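Local coordinates for protein magnesium-protoporphyrin O-methyltransferase (Synechocystis sp., PDB 4QDJ) that transfers a methyl group from S-adenosyl-L-methionine to Mg-protoporphyrin IX, making the 13-monomethyl ester on the way to chlorophyll, at residues A[64-69]-A[130-135]; A[157-162]-A[224-229]; A[119-124]-A[150-155]; A[46-51]-A[74-79]. All blocks are in the same frame, centred on the assembly; numbering follows the deposited sequence.

In the fold
All four contacts are built on or against one seven-stranded sheet. Contact 1 joins two central parallel strands, and contact 2, about 9 Å away between centres, continues the same sheet; Val131 O and Ile161 N, 2.8 Å apart, link the two. Contacts 3 and 4, centres about 20 Å apart, lie on opposite sides of the chain's centre. Leu152 of contact 3 packs on Ala69 and Cys133 of contact 1, whereas Leu76 of contact 4 packs on Ile132 and Leu134. S-adenosylmethionine is touched by contacts 1, 3 and 4: Leu134 O accepts from its amino group, residues 120-121 bond its adenine, and Ser75 touches it. The side chain of Ile224 in contact 2 is about 10 Å away.

Contact 1. Residues A[64-69]-A[130-135]; sequences LLVCDA and TVICLD. With SAM (S-adenosylmethionine), chain B.
In Val66 the branch CG1 stands anti to the backbone N (chi1 178°), while Ile132 turns CG1 beside its own N (chi1 -51°) and extends from there, and these rotations bring Val66 CG1 and Ile132 CD1 to 3.8 Å at a slant. The opposite face of the sheet carries the pair Cys67 and Val131, where CB of Cys67 meets CG2 of Val131 at 4.1 Å. Beneath the side chains the strands run parallel, 19° apart. Cys67 is gripped at both backbone ends: its N donates to Thr130 O at 2.9 Å, and its O accepts from Ile132 N at 2.7 Å. Where the strands end, a water lies 2.8 Å from Asp68 OD1 and accepts from Leu134 N, while Asp68 OD2 bonds Ser77. The ligand's amino N donates to Leu134 O at 2.7 Å. Cofactor binding at the carboxyl ends of adjacent central parallel strands is the hallmark of the Rossmann-like fold of class I methyltransferases.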
loop_
_atom_site.group_PDB
_atom_site.type_symbol
_atom_site.label_atom_id
_atom_site.label_comp_id
_atom_site.label_asym_id
_atom_site.label_seq_id
_atom_site.Cartn_x
_atom_site.Cartn_y
_atom_site.Cartn_z
ATOM N N LEU A 64 7.848 15.242 5.363
ATOM C CA LEU A 64 8.520 14.058 4.833
ATOM C C LEU A 64 7.935 13.637 3.488
ATOM O O LEU A 64 6.717 13.562 3.329
ATOM C CB LEU A 64 8.416 12.901 5.827
ATOM C CG LEU A 64 9.322 11.697 5.569
ATOM C CD1 LEU A 64 10.778 12.072 5.822
ATOM C CD2 LEU A 64 8.907 10.513 6.431
ATOM N N LEU A 65 8.801 13.357 2.519
ATOM C CA LEU A 65 8.341 12.894 1.214
ATOM C C LEU A 65 8.042 11.403 1.244
ATOM O O LEU A 65 8.938 10.580 1.445
ATOM C CB LEU A 65 9.358 13.213 0.116
ATOM C CG LEU A 65 9.122 14.523 -0.641
ATOM C CD1 LEU A 65 9.392 15.720 0.257
ATOM C CD2 LEU A 65 9.972 14.581 -1.901
ATOM N N VAL A 66 6.773 11.065 1.041
ATOM C CA VAL A 66 6.308 9.690 1.134
ATOM C C VAL A 66 5.601 9.260 -0.145
ATOM O O VAL A 66 4.726 9.965 -0.650
ATOM C CB VAL A 66 5.331 9.516 2.318
ATOM C CG1 VAL A 66 4.816 8.083 2.389
ATOM C CG2 VAL A 66 6.000 9.917 3.624
ATOM N N CYS A 67 5.993 8.103 -0.666
ATOM C CA CYS A 67 5.301 7.486 -1.789
ATOM C C CYS A 67 4.400 6.376 -1.269
ATOM O O CYS A 67 4.864 5.467 -0.581
ATOM C CB CYS A 67 6.312 6.915 -2.789
ATOM S SG CYS A 67 5.593 5.907 -4.113
ATOM N N ASP A 68 3.109 6.465 -1.584
ATOM C CA ASP A 68 2.137 5.434 -1.230
ATOM C C ASP A 68 1.741 4.703 -2.509
ATOM O O ASP A 68 0.860 5.152 -3.245
ATOM C CB ASP A 68 0.914 6.075 -0.562
ATOM C CG ASP A 68 -0.063 5.055 0.007
ATOM O OD1 ASP A 68 0.226 3.840 -0.024
ATOM O OD2 ASP A 68 -1.129 5.484 0.506
ATOM N N ALA A 69 2.414 3.585 -2.774
ATOM C CA ALA A 69 2.239 2.842 -4.019
ATOM C C ALA A 69 1.134 1.796 -3.903
ATOM O O ALA A 69 1.201 0.904 -3.059
ATOM C CB ALA A 69 3.549 2.183 -4.418
ATOM N N THR A 130 10.657 7.887 2.019
ATOM C CA THR A 130 9.964 6.671 2.416
ATOM C C THR A 130 8.990 6.217 1.334
ATOM O O THR A 130 8.198 7.009 0.823
ATOM C CB THR A 130 9.203 6.889 3.742
ATOM O OG1 THR A 130 10.147 7.092 4.802
ATOM C CG2 THR A 130 8.328 5.692 4.077
ATOM N N VAL A 131 9.072 4.941 0.978
ATOM C CA VAL A 131 8.138 4.341 0.038
ATOM C C VAL A 131 7.344 3.270 0.775
ATOM O O VAL A 131 7.914 2.464 1.511
ATOM C CB VAL A 131 8.872 3.727 -1.172
ATOM C CG1 VAL A 131 7.887 3.058 -2.119
ATOM C CG2 VAL A 131 9.668 4.800 -1.901
ATOM N N ILE A 132 6.027 3.281 0.598
ATOM C CA ILE A 132 5.156 2.352 1.307
ATOM C C ILE A 132 4.257 1.598 0.335
ATOM O O ILE A 132 3.675 2.189 -0.572
ATOM C CB ILE A 132 4.277 3.084 2.346
ATOM C CG1 ILE A 132 5.138 3.967 3.254
ATOM C CG2 ILE A 132 3.474 2.083 3.171
ATOM C CD1 ILE A 132 4.334 4.786 4.241
ATOM N N CYS A 133 4.146 0.289 0.531
ATOM C CA CYS A 133 3.293 -0.543 -0.306
ATOM C C CYS A 133 2.567 -1.557 0.569
ATOM O O CYS A 133 3.132 -2.588 0.935
ATOM C CB CYS A 133 4.136 -1.248 -1.368
ATOM S SG CYS A 133 3.197 -2.162 -2.601
ATOM N N LEU A 134 1.317 -1.251 0.913
ATOM C CA LEU A 134 0.543 -2.079 1.836
ATOM C C LEU A 134 -0.534 -2.891 1.133
ATOM O O LEU A 134 -1.337 -2.343 0.378
ATOM C CB LEU A 134 -0.126 -1.216 2.908
ATOM C CG LEU A 134 0.754 -0.355 3.811
ATOM C CD1 LEU A 134 -0.098 0.307 4.885
ATOM C CD2 LEU A 134 1.870 -1.184 4.434
ATOM N N ASP A 135 -0.550 -4.193 1.406
ATOM C CA ASP A 135 -1.591 -5.097 0.919
ATOM C C ASP A 135 -1.782 -5.031 -0.597
ATOM O O ASP A 135 -2.907 -5.088 -1.097
ATOM C CB ASP A 135 -2.922 -4.840 1.638
ATOM C CG ASP A 135 -2.855 -5.135 3.131
ATOM O OD1 ASP A 135 -1.821 -5.656 3.605
ATOM O OD2 ASP A 135 -3.850 -4.854 3.835
HETATM N N SAM B . -2.610 0.033 -0.136
HETATM C CA SAM B . -4.031 0.338 0.009
HETATM C C SAM B . -4.482 0.144 1.450
HETATM O O SAM B . -3.892 -0.640 2.195
HETATM O OXT SAM B . -5.442 0.771 1.899
HETATM C CB SAM B . -4.900 -0.477 -0.950
HETATM C CG SAM B . -4.816 -1.999 -0.842
HETATM S SD SAM B . -5.968 -2.827 -1.977
HETATM C CE SAM B . -6.093 -4.475 -1.238
HETATM C "C5'" SAM B . -4.864 -3.200 -3.355
HETATM C "C4'" SAM B . -4.695 -2.005 -4.280
HETATM O "O4'" SAM B . -3.504 -2.171 -5.019
HETATM C "C3'" SAM B . -5.829 -1.862 -5.287
HETATM O "O3'" SAM B . -6.350 -0.556 -5.209
HETATM C "C2'" SAM B . -5.166 -2.065 -6.635
HETATM O "O2'" SAM B . -5.726 -1.240 -7.633
HETATM C "C1'" SAM B . -3.723 -1.704 -6.328
HETATM N N9 SAM B . -2.756 -2.308 -7.253
HETATM C C8 SAM B . -2.701 -3.609 -7.672
HETATM N N7 SAM B . -1.653 -3.735 -8.519
HETATM C C5 SAM B . -1.046 -2.533 -8.640
HETATM C C6 SAM B . 0.054 -2.107 -9.368
HETATM N N6 SAM B . 0.721 -2.962 -10.139
HETATM N N1 SAM B . 0.445 -0.788 -9.289
HETATM C C2 SAM B . -0.248 0.099 -8.490
HETATM N N3 SAM B . -1.343 -0.331 -7.771
HETATM C C4 SAM B . -1.729 -1.628 -7.845
HETATM O O HOH W 1 0.258 1.075 -0.423
#

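Contact 2. Residues A[157-162]-A[224-229]; sequences DRRLIL and ILEAVR
This is an antiparallel strand pairing toward one side of the central sheet, between strand 159-164 and strand 221-229. Leu160 and Ala227 form a hydrogen-bonded pair, with Leu160 N to Ala227 O and Ala227 N to Leu160 O both 2.8 Å, and Leu162 with Leu225 repeats the pattern. Strand 221-229 thus runs against the parallel strands, in the order 3-2-1-4-5-7-6 that marks class I methyltransferases. On the face bearing Arg159 and Glu226, the arginine bends at chi3 (55°), bringing NH1 to Glu226 OE2 at 3.0 Å in a salt bridge; guanidinium and carboxylate are nearly coplanar, 23° apart. Asp58 takes a second bond from NH1, and Arg211 gives Glu226 another cation. A leucine in place of Arg159 would probably cost Asp58 its bridge to NH1 and leave Glu226 with Arg211 but without its bond across the strands. Next door, Ile161 CG2 touches Ile224 CG2 at 4.2 Å. At the far end, Arg229 N donates to Arg158 O at 2.8 Å, and the Arg229 guanidinium turns to Ala156 O.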
loop_
_atom_site.group_PDB
_atom_site.type_symbol
_atom_site.label_atom_id
_atom_site.label_comp_id
_atom_site.label_asym_id
_atom_site.label_seq_id
_atom_site.Cartn_x
_atom_site.Cartn_y
_atom_site.Cartn_z
ATOM N N ASP A 157 15.027 6.533 -1.014
ATOM C CA ASP A 157 16.315 7.031 -0.545
ATOM C C ASP A 157 16.711 6.391 0.780
ATOM O O ASP A 157 17.890 6.134 1.025
ATOM C CB ASP A 157 16.284 8.552 -0.383
ATOM C CG ASP A 157 16.297 9.285 -1.709
ATOM O OD1 ASP A 157 16.729 8.689 -2.719
ATOM O OD2 ASP A 157 15.882 10.463 -1.738
ATOM N N ARG A 158 15.727 6.134 1.637
ATOM C CA ARG A 158 16.025 5.670 2.987
ATOM C C ARG A 158 15.207 4.468 3.454
ATOM O O ARG A 158 15.747 3.546 4.066
ATOM C CB ARG A 158 15.867 6.816 3.991
ATOM C CG ARG A 158 16.399 6.494 5.377
ATOM C CD ARG A 158 16.244 7.676 6.316
ATOM N NE ARG A 158 14.841 8.034 6.499
ATOM C CZ ARG A 158 14.057 7.522 7.442
ATOM N NH1 ARG A 158 14.540 6.629 8.296
ATOM N NH2 ARG A 158 12.792 7.904 7.533
ATOM N N ARG A 159 13.909 4.469 3.173
ATOM C CA ARG A 159 13.024 3.502 3.811
ATOM C C ARG A 159 11.945 2.931 2.893
ATOM O O ARG A 159 11.327 3.653 2.112
ATOM C CB ARG A 159 12.388 4.127 5.058
ATOM C CG ARG A 159 11.345 3.256 5.733
ATOM C CD ARG A 159 10.929 3.827 7.075
ATOM N NE ARG A 159 10.463 5.207 6.970
ATOM C CZ ARG A 159 10.036 5.931 8.000
ATOM N NH1 ARG A 159 10.014 5.405 9.218
ATOM N NH2 ARG A 159 9.636 7.182 7.813
ATOM N N LEU A 160 11.736 1.621 3.003
ATOM C CA LEU A 160 10.672 0.932 2.289
ATOM C C LEU A 160 9.841 0.132 3.290
ATOM O O LEU A 160 10.378 -0.680 4.040
ATOM C CB LEU A 160 11.263 0.003 1.227
ATOM C CG LEU A 160 10.301 -0.856 0.399
ATOM C CD1 LEU A 160 9.255 0.007 -0.297
ATOM C CD2 LEU A 160 11.077 -1.687 -0.614
ATOM N N ILE A 161 8.535 0.379 3.313
ATOM C CA ILE A 161 7.639 -0.361 4.192
ATOM C C ILE A 161 6.688 -1.203 3.349
ATOM O O ILE A 161 6.055 -0.689 2.429
ATOM C CB ILE A 161 6.837 0.587 5.102
ATOM C CG1 ILE A 161 7.779 1.303 6.071
ATOM C CG2 ILE A 161 5.765 -0.177 5.868
ATOM C CD1 ILE A 161 7.137 2.461 6.802
ATOM N N LEU A 162 6.609 -2.494 3.657
ATOM C CA LEU A 162 5.776 -3.424 2.900
ATOM C C LEU A 162 4.885 -4.229 3.830
ATOM O O LEU A 162 5.246 -4.488 4.975
ATOM C CB LEU A 162 6.644 -4.415 2.121
ATOM C CG LEU A 162 7.730 -3.915 1.174
ATOM C CD1 LEU A 162 8.535 -5.096 0.651
ATOM C CD2 LEU A 162 7.121 -3.124 0.028
ATOM N N ILE A 224 3.948 -6.945 8.458
ATOM C CA ILE A 224 4.473 -5.638 8.077
ATOM C C ILE A 224 5.973 -5.563 8.339
ATOM O O ILE A 224 6.429 -5.868 9.436
ATOM C CB ILE A 224 3.775 -4.509 8.864
ATOM C CG1 ILE A 224 2.266 -4.757 8.933
ATOM C CG2 ILE A 224 4.077 -3.151 8.241
ATOM C CD1 ILE A 224 1.543 -3.852 9.909
ATOM N N LEU A 225 6.737 -5.164 7.326
ATOM C CA LEU A 225 8.180 -4.999 7.473
ATOM C C LEU A 225 8.602 -3.574 7.157
ATOM O O LEU A 225 8.232 -3.026 6.119
ATOM C CB LEU A 225 8.934 -5.955 6.546
ATOM C CG LEU A 225 8.680 -7.453 6.705
ATOM C CD1 LEU A 225 9.501 -8.237 5.692
ATOM C CD2 LEU A 225 8.996 -7.907 8.122
ATOM N N GLU A 226 9.376 -2.979 8.058
ATOM C CA GLU A 226 10.035 -1.711 7.782
ATOM C C GLU A 226 11.470 -2.012 7.388
ATOM O O GLU A 226 12.220 -2.609 8.160
ATOM C CB GLU A 226 10.018 -0.802 9.012
ATOM C CG GLU A 226 10.750 0.516 8.809
ATOM C CD GLU A 226 10.878 1.321 10.088
ATOM O OE1 GLU A 226 11.166 0.722 11.145
ATOM O OE2 GLU A 226 10.687 2.553 10.040
ATOM N N ALA A 227 11.843 -1.616 6.176
ATOM C CA ALA A 227 13.193 -1.836 5.682
ATOM C C ALA A 227 13.908 -0.502 5.530
ATOM O O ALA A 227 13.340 0.468 5.027
ATOM C CB ALA A 227 13.160 -2.582 4.358
ATOM N N VAL A 228 15.156 -0.453 5.977
ATOM C CA VAL A 228 15.945 0.772 5.909
ATOM C C VAL A 228 17.240 0.538 5.137
ATOM O O VAL A 228 17.910 -0.482 5.322
ATOM C CB VAL A 228 16.247 1.321 7.322
ATOM C CG1 VAL A 228 17.234 2.476 7.259
ATOM C CG2 VAL A 228 14.956 1.753 8.007
ATOM N N ARG A 229 17.576 1.476 4.257
ATOM C CA ARG A 229 18.777 1.381 3.444
ATOM C C ARG A 229 20.017 1.427 4.331
ATOM O O ARG A 229 20.211 2.372 5.094
ATOM C CB ARG A 229 18.798 2.515 2.414
ATOM C CG ARG A 229 19.793 2.321 1.288
ATOM C CD ARG A 229 19.676 3.422 0.245
ATOM N NE ARG A 229 18.524 3.250 -0.641
ATOM C CZ ARG A 229 18.513 2.444 -1.699
ATOM N NH1 ARG A 229 19.588 1.723 -1.995
ATOM N NH2 ARG A 229 17.429 2.354 -2.458
HETATM O O HOH W 2 13.103 4.769 10.512
#

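Contact 3. Residues A[119-124]-A[150-155]; sequences QDLAQL and SHLASL. With SAM (S-adenosylmethionine), chain B.
The imidazole of His151 reaches from its helix into the turn at 121-124, its CG set anti to the backbone N (chi1 -176°). Three carbonyls of the turn come close to the ring in different ways. Leu124 O receives the N-H of NE2 at 2.8 Å on an in-plane lone pair, although the bond is bent, with 139° at the hydrogen. Ala122 O sits above one ring face, displaced toward the rim, and Leu121 O approaches CD2 obliquely at 3.1 Å. Over the other face lies Ser154 OG, which donates to the backbone O of His151 itself. A phenylalanine here has the flat ring but no N-H, and Leu124 O would probably lose its donor, setting the turn freer to move from the helix. The turn, following strand 115-118, supplies polar contacts to the adenine, as this loop commonly does in class I methyltransferases: Leu121 N donates to N1 of S-adenosylmethionine at 2.9 Å, while Asp120 OD1 accepts from its N6 at 3.0 Å, with OD2 bridged to Lys9. CG of Leu121 sits between the backbone N and the carbonyl carbon (chi1 63°), 3.5 Å from the ligand's N1. Leu121 CD1 meets Leu152 CD2 at 4.0 Å, the two side chains crossing at about a right angle. Farther along, Leu155 touches Leu124 with both methyls, CD1 lying 3.6 Å from CB and CD2 beside the carbonyl oxygen.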
loop_
_atom_site.group_PDB
_atom_site.type_symbol
_atom_site.label_atom_id
_atom_site.label_comp_id
_atom_site.label_asym_id
_atom_site.label_seq_id
_atom_site.Cartn_x
_atom_site.Cartn_y
_atom_site.Cartn_z
ATOM N N GLN A 119 -1.411 5.073 -12.009
ATOM C CA GLN A 119 -0.186 4.523 -12.575
ATOM C C GLN A 119 0.164 3.172 -11.961
ATOM O O GLN A 119 -0.055 2.943 -10.770
ATOM C CB GLN A 119 0.976 5.504 -12.373
ATOM C CG GLN A 119 2.284 5.091 -13.034
ATOM C CD GLN A 119 2.158 4.929 -14.537
ATOM O OE1 GLN A 119 1.703 3.894 -15.028
ATOM N NE2 GLN A 119 2.565 5.953 -15.277
ATOM N N ASP A 120 0.687 2.278 -12.793
ATOM C CA ASP A 120 1.294 1.032 -12.340
ATOM C C ASP A 120 2.538 1.389 -11.533
ATOM O O ASP A 120 3.363 2.182 -11.980
ATOM C CB ASP A 120 1.648 0.177 -13.564
ATOM C CG ASP A 120 2.497 -1.040 -13.228
ATOM O OD1 ASP A 120 2.479 -1.510 -12.072
ATOM O OD2 ASP A 120 3.176 -1.540 -14.150
ATOM N N LEU A 121 2.670 0.815 -10.340
ATOM C CA LEU A 121 3.779 1.167 -9.456
ATOM C C LEU A 121 5.142 0.877 -10.082
ATOM O O LEU A 121 6.139 1.513 -9.737
ATOM C CB LEU A 121 3.639 0.486 -8.086
ATOM C CG LEU A 121 3.663 -1.040 -7.969
ATOM C CD1 LEU A 121 5.088 -1.587 -7.906
ATOM C CD2 LEU A 121 2.872 -1.469 -6.743
ATOM N N ALA A 122 5.177 -0.069 -11.016
ATOM C CA ALA A 122 6.417 -0.414 -11.707
ATOM C C ALA A 122 6.868 0.689 -12.663
ATOM O O ALA A 122 7.981 0.649 -13.185
ATOM C CB ALA A 122 6.262 -1.732 -12.451
ATOM N N GLN A 123 6.003 1.674 -12.888
ATOM C CA GLN A 123 6.317 2.771 -13.799
ATOM C C GLN A 123 6.620 4.074 -13.062
ATOM O O GLN A 123 6.892 5.100 -13.688
ATOM C CB GLN A 123 5.177 2.980 -14.800
ATOM C CG GLN A 123 4.905 1.771 -15.680
ATOM C CD GLN A 123 6.101 1.389 -16.531
ATOM O OE1 GLN A 123 6.779 2.251 -17.093
ATOM N NE2 GLN A 123 6.370 0.093 -16.626
ATOM N N LEU A 124 6.577 4.032 -11.734
ATOM C CA LEU A 124 6.858 5.214 -10.927
ATOM C C LEU A 124 8.314 5.643 -11.052
ATOM O O LEU A 124 9.210 4.809 -11.195
ATOM C CB LEU A 124 6.526 4.954 -9.458
ATOM C CG LEU A 124 5.054 4.745 -9.100
ATOM C CD1 LEU A 124 4.924 4.361 -7.637
ATOM C CD2 LEU A 124 4.244 5.994 -9.402
ATOM N N SER A 150 11.912 -4.608 -5.975
ATOM C CA SER A 150 13.163 -4.048 -6.469
ATOM C C SER A 150 12.949 -2.665 -7.079
ATOM O O SER A 150 13.764 -1.763 -6.893
ATOM C CB SER A 150 13.817 -4.991 -7.480
ATOM O OG SER A 150 14.195 -6.209 -6.860
ATOM N N HIS A 151 11.844 -2.492 -7.796
ATOM C CA HIS A 151 11.559 -1.187 -8.376
ATOM C C HIS A 151 11.236 -0.158 -7.296
ATOM O O HIS A 151 11.725 0.969 -7.338
ATOM C CB HIS A 151 10.417 -1.244 -9.386
ATOM C CG HIS A 151 10.163 0.065 -10.062
ATOM N ND1 HIS A 151 10.971 0.546 -11.071
ATOM C CD2 HIS A 151 9.220 1.012 -9.852
ATOM C CE1 HIS A 151 10.521 1.723 -11.468
ATOM N NE2 HIS A 151 9.461 2.031 -10.741
ATOM N N LEU A 152 10.407 -0.552 -6.335
ATOM C CA LEU A 152 10.058 0.331 -5.230
ATOM C C LEU A 152 11.300 0.730 -4.442
ATOM O O LEU A 152 11.438 1.881 -4.020
ATOM C CB LEU A 152 9.033 -0.335 -4.310
ATOM C CG LEU A 152 7.644 -0.553 -4.911
ATOM C CD1 LEU A 152 6.760 -1.311 -3.937
ATOM C CD2 LEU A 152 7.007 0.777 -5.291
ATOM N N ALA A 153 12.208 -0.226 -4.260
ATOM C CA ALA A 153 13.455 0.031 -3.550
ATOM C C ALA A 153 14.271 1.112 -4.251
ATOM O O ALA A 153 14.917 1.930 -3.599
ATOM C CB ALA A 153 14.266 -1.251 -3.415
ATOM N N SER A 154 14.222 1.125 -5.581
ATOM C CA SER A 154 14.979 2.101 -6.361
ATOM C C SER A 154 14.436 3.518 -6.191
ATOM O O SER A 154 15.108 4.492 -6.530
ATOM C CB SER A 154 14.999 1.718 -7.845
ATOM O OG SER A 154 13.757 1.995 -8.471
ATOM N N LEU A 155 13.218 3.630 -5.670
ATOM C CA LEU A 155 12.602 4.934 -5.449
ATOM C C LEU A 155 12.859 5.434 -4.034
ATOM O O LEU A 155 12.654 6.611 -3.738
ATOM C CB LEU A 155 11.091 4.858 -5.685
ATOM C CG LEU A 155 10.609 4.197 -6.977
ATOM C CD1 LEU A 155 9.087 4.198 -7.027
ATOM C CD2 LEU A 155 11.196 4.892 -8.197
HETATM N N SAM B . -2.610 0.033 -0.136
HETATM C CA SAM B . -4.031 0.338 0.009
HETATM C C SAM B . -4.482 0.144 1.450
HETATM O O SAM B . -3.892 -0.640 2.195
HETATM O OXT SAM B . -5.442 0.771 1.899
HETATM C CB SAM B . -4.900 -0.477 -0.950
HETATM C CG SAM B . -4.816 -1.999 -0.842
HETATM S SD SAM B . -5.968 -2.827 -1.977
HETATM C CE SAM B . -6.093 -4.475 -1.238
HETATM C "C5'" SAM B . -4.864 -3.200 -3.355
HETATM C "C4'" SAM B . -4.695 -2.005 -4.280
HETATM O "O4'" SAM B . -3.504 -2.171 -5.019
HETATM C "C3'" SAM B . -5.829 -1.862 -5.287
HETATM O "O3'" SAM B . -6.350 -0.556 -5.209
HETATM C "C2'" SAM B . -5.166 -2.065 -6.635
HETATM O "O2'" SAM B . -5.726 -1.240 -7.633
HETATM C "C1'" SAM B . -3.723 -1.704 -6.328
HETATM N N9 SAM B . -2.756 -2.308 -7.253
HETATM C C8 SAM B . -2.701 -3.609 -7.672
HETATM N N7 SAM B . -1.653 -3.735 -8.519
HETATM C C5 SAM B . -1.046 -2.533 -8.640
HETATM C C6 SAM B . 0.054 -2.107 -9.368
HETATM N N6 SAM B . 0.721 -2.962 -10.139
HETATM N N1 SAM B . 0.445 -0.788 -9.289
HETATM C C2 SAM B . -0.248 0.099 -8.490
HETATM N N3 SAM B . -1.343 -0.331 -7.771
HETATM C C4 SAM B . -1.729 -1.628 -7.845
#

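Contact 4. Residues A[46-51]-A[74-79]; sequences QTVDSV and GSLSIP
Val48 CG1 is the hub of this largely apolar contact, lying 3.4 Å from Ser75 O and 4.1 Å from Leu76 CD1, with the Pro79 ring at the margin. The other branch is placed alongside the serine, CG2 of Val48 to CB of Ser75 at 4.2 Å. Val48 and Leu76 slide past each other in opposite directions, whereas Val51, one helical turn on, meets the same leucine at about a right angle, CG1 to CD1 4.2 Å. Leu76 manages both because its CG swings anti to N (chi1 177°), bringing CD1 to the valines, while CD2 is left to pack on Ile132 of the sheet and Leu134 just beyond its strand. In the next shell, Ser77 OG bonds to Asp68 OD2, tying Ser77 to strand 65-69, and Ile78 N reaches back to Gly74 O at 3.0 Å. Gly74 has a positive phi (83°), and a side chain there would probably be crowded by Ile78 CD1. On the other helix, Thr47 OG1 is held by Tyr220 and Thr215. Ser75 also touches S-adenosylmethionine and His44, which is hydrogen-bonded to the ligand through NE2. The packing seats helix 35-58 against the end of the glycine-rich loop that follows strand 65-69, the first sequence motif of class I methyltransferases.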
loop_
_atom_site.group_PDB
_atom_site.type_symbol
_atom_site.label_atom_id
_atom_site.label_comp_id
_atom_site.label_asym_id
_atom_site.label_seq_id
_atom_site.Cartn_x
_atom_site.Cartn_y
_atom_site.Cartn_z
ATOM N N GLN A 46 -6.140 -1.696 11.364
ATOM C CA GLN A 46 -5.043 -1.908 12.303
ATOM C C GLN A 46 -3.693 -1.778 11.602
ATOM O O GLN A 46 -2.759 -1.180 12.138
ATOM C CB GLN A 46 -5.163 -3.272 12.986
ATOM C CG GLN A 46 -4.035 -3.572 13.961
ATOM C CD GLN A 46 -4.265 -4.843 14.753
ATOM O OE1 GLN A 46 -5.394 -5.163 15.123
ATOM N NE2 GLN A 46 -3.189 -5.576 15.018
ATOM N N THR A 47 -3.597 -2.336 10.400
ATOM C CA THR A 47 -2.368 -2.246 9.617
ATOM C C THR A 47 -2.039 -0.790 9.309
ATOM O O THR A 47 -0.910 -0.341 9.515
ATOM C CB THR A 47 -2.477 -3.042 8.301
ATOM O OG1 THR A 47 -2.689 -4.426 8.602
ATOM C CG2 THR A 47 -1.205 -2.895 7.474
ATOM N N VAL A 48 -3.035 -0.058 8.822
ATOM C CA VAL A 48 -2.869 1.362 8.541
ATOM C C VAL A 48 -2.434 2.127 9.788
ATOM O O VAL A 48 -1.451 2.868 9.759
ATOM C CB VAL A 48 -4.162 1.974 7.967
ATOM C CG1 VAL A 48 -4.060 3.494 7.918
ATOM C CG2 VAL A 48 -4.443 1.405 6.584
ATOM N N ASP A 49 -3.154 1.928 10.889
ATOM C CA ASP A 49 -2.851 2.636 12.131
ATOM C C ASP A 49 -1.454 2.314 12.665
ATOM O O ASP A 49 -0.783 3.184 13.217
ATOM C CB ASP A 49 -3.913 2.356 13.200
ATOM C CG ASP A 49 -5.230 3.058 12.916
ATOM O OD1 ASP A 49 -5.245 4.007 12.104
ATOM O OD2 ASP A 49 -6.253 2.660 13.513
ATOM N N SER A 50 -1.017 1.069 12.497
ATOM C CA SER A 50 0.313 0.657 12.939
ATOM C C SER A 50 1.405 1.392 12.167
ATOM O O SER A 50 2.407 1.822 12.738
ATOM C CB SER A 50 0.493 -0.857 12.784
ATOM O OG SER A 50 -0.289 -1.569 13.727
ATOM N N VAL A 51 1.210 1.528 10.860
ATOM C CA VAL A 51 2.193 2.208 10.022
ATOM C C VAL A 51 2.228 3.708 10.315
ATOM O O VAL A 51 3.301 4.298 10.457
ATOM C CB VAL A 51 1.944 1.930 8.525
ATOM C CG1 VAL A 51 2.847 2.801 7.651
ATOM C CG2 VAL A 51 2.177 0.457 8.232
ATOM N N GLY A 74 -6.997 5.661 -0.510
ATOM C CA GLY A 74 -6.264 6.616 0.305
ATOM C C GLY A 74 -6.317 6.387 1.805
ATOM O O GLY A 74 -6.095 7.316 2.583
ATOM N N SER A 75 -6.592 5.150 2.213
ATOM C CA SER A 75 -6.707 4.810 3.631
ATOM C C SER A 75 -5.458 5.165 4.429
ATOM O O SER A 75 -5.549 5.537 5.598
ATOM C CB SER A 75 -7.018 3.324 3.804
ATOM O OG SER A 75 -8.257 2.990 3.200
ATOM N N LEU A 76 -4.292 5.040 3.802
ATOM C CA LEU A 76 -3.043 5.431 4.445
ATOM C C LEU A 76 -2.630 6.851 4.061
ATOM O O LEU A 76 -2.149 7.611 4.901
ATOM C CB LEU A 76 -1.918 4.455 4.095
ATOM C CG LEU A 76 -0.546 4.817 4.668
ATOM C CD1 LEU A 76 -0.543 4.697 6.187
ATOM C CD2 LEU A 76 0.535 3.952 4.053
ATOM N N SER A 77 -2.820 7.200 2.790
ATOM C CA SER A 77 -2.392 8.504 2.278
ATOM C C SER A 77 -2.989 9.675 3.045
ATOM O O SER A 77 -2.295 10.643 3.370
ATOM C CB SER A 77 -2.752 8.646 0.798
ATOM O OG SER A 77 -1.991 7.760 0.002
ATOM N N ILE A 78 -4.283 9.589 3.322
ATOM C CA ILE A 78 -4.983 10.680 3.989
ATOM C C ILE A 78 -4.497 10.929 5.429
ATOM O O ILE A 78 -4.132 12.058 5.760
ATOM C CB ILE A 78 -6.519 10.523 3.878
ATOM C CG1 ILE A 78 -6.938 10.631 2.408
ATOM C CG2 ILE A 78 -7.236 11.565 4.724
ATOM C CD1 ILE A 78 -8.375 10.239 2.139
ATOM N N PRO A 79 -4.456 9.886 6.283
ATOM C CA PRO A 79 -3.932 10.172 7.626
ATOM C C PRO A 79 -2.464 10.611 7.661
ATOM O O PRO A 79 -2.091 11.364 8.560
ATOM C CB PRO A 79 -4.123 8.849 8.380
ATOM C CG PRO A 79 -4.337 7.818 7.332
ATOM C CD PRO A 79 -5.002 8.521 6.191
#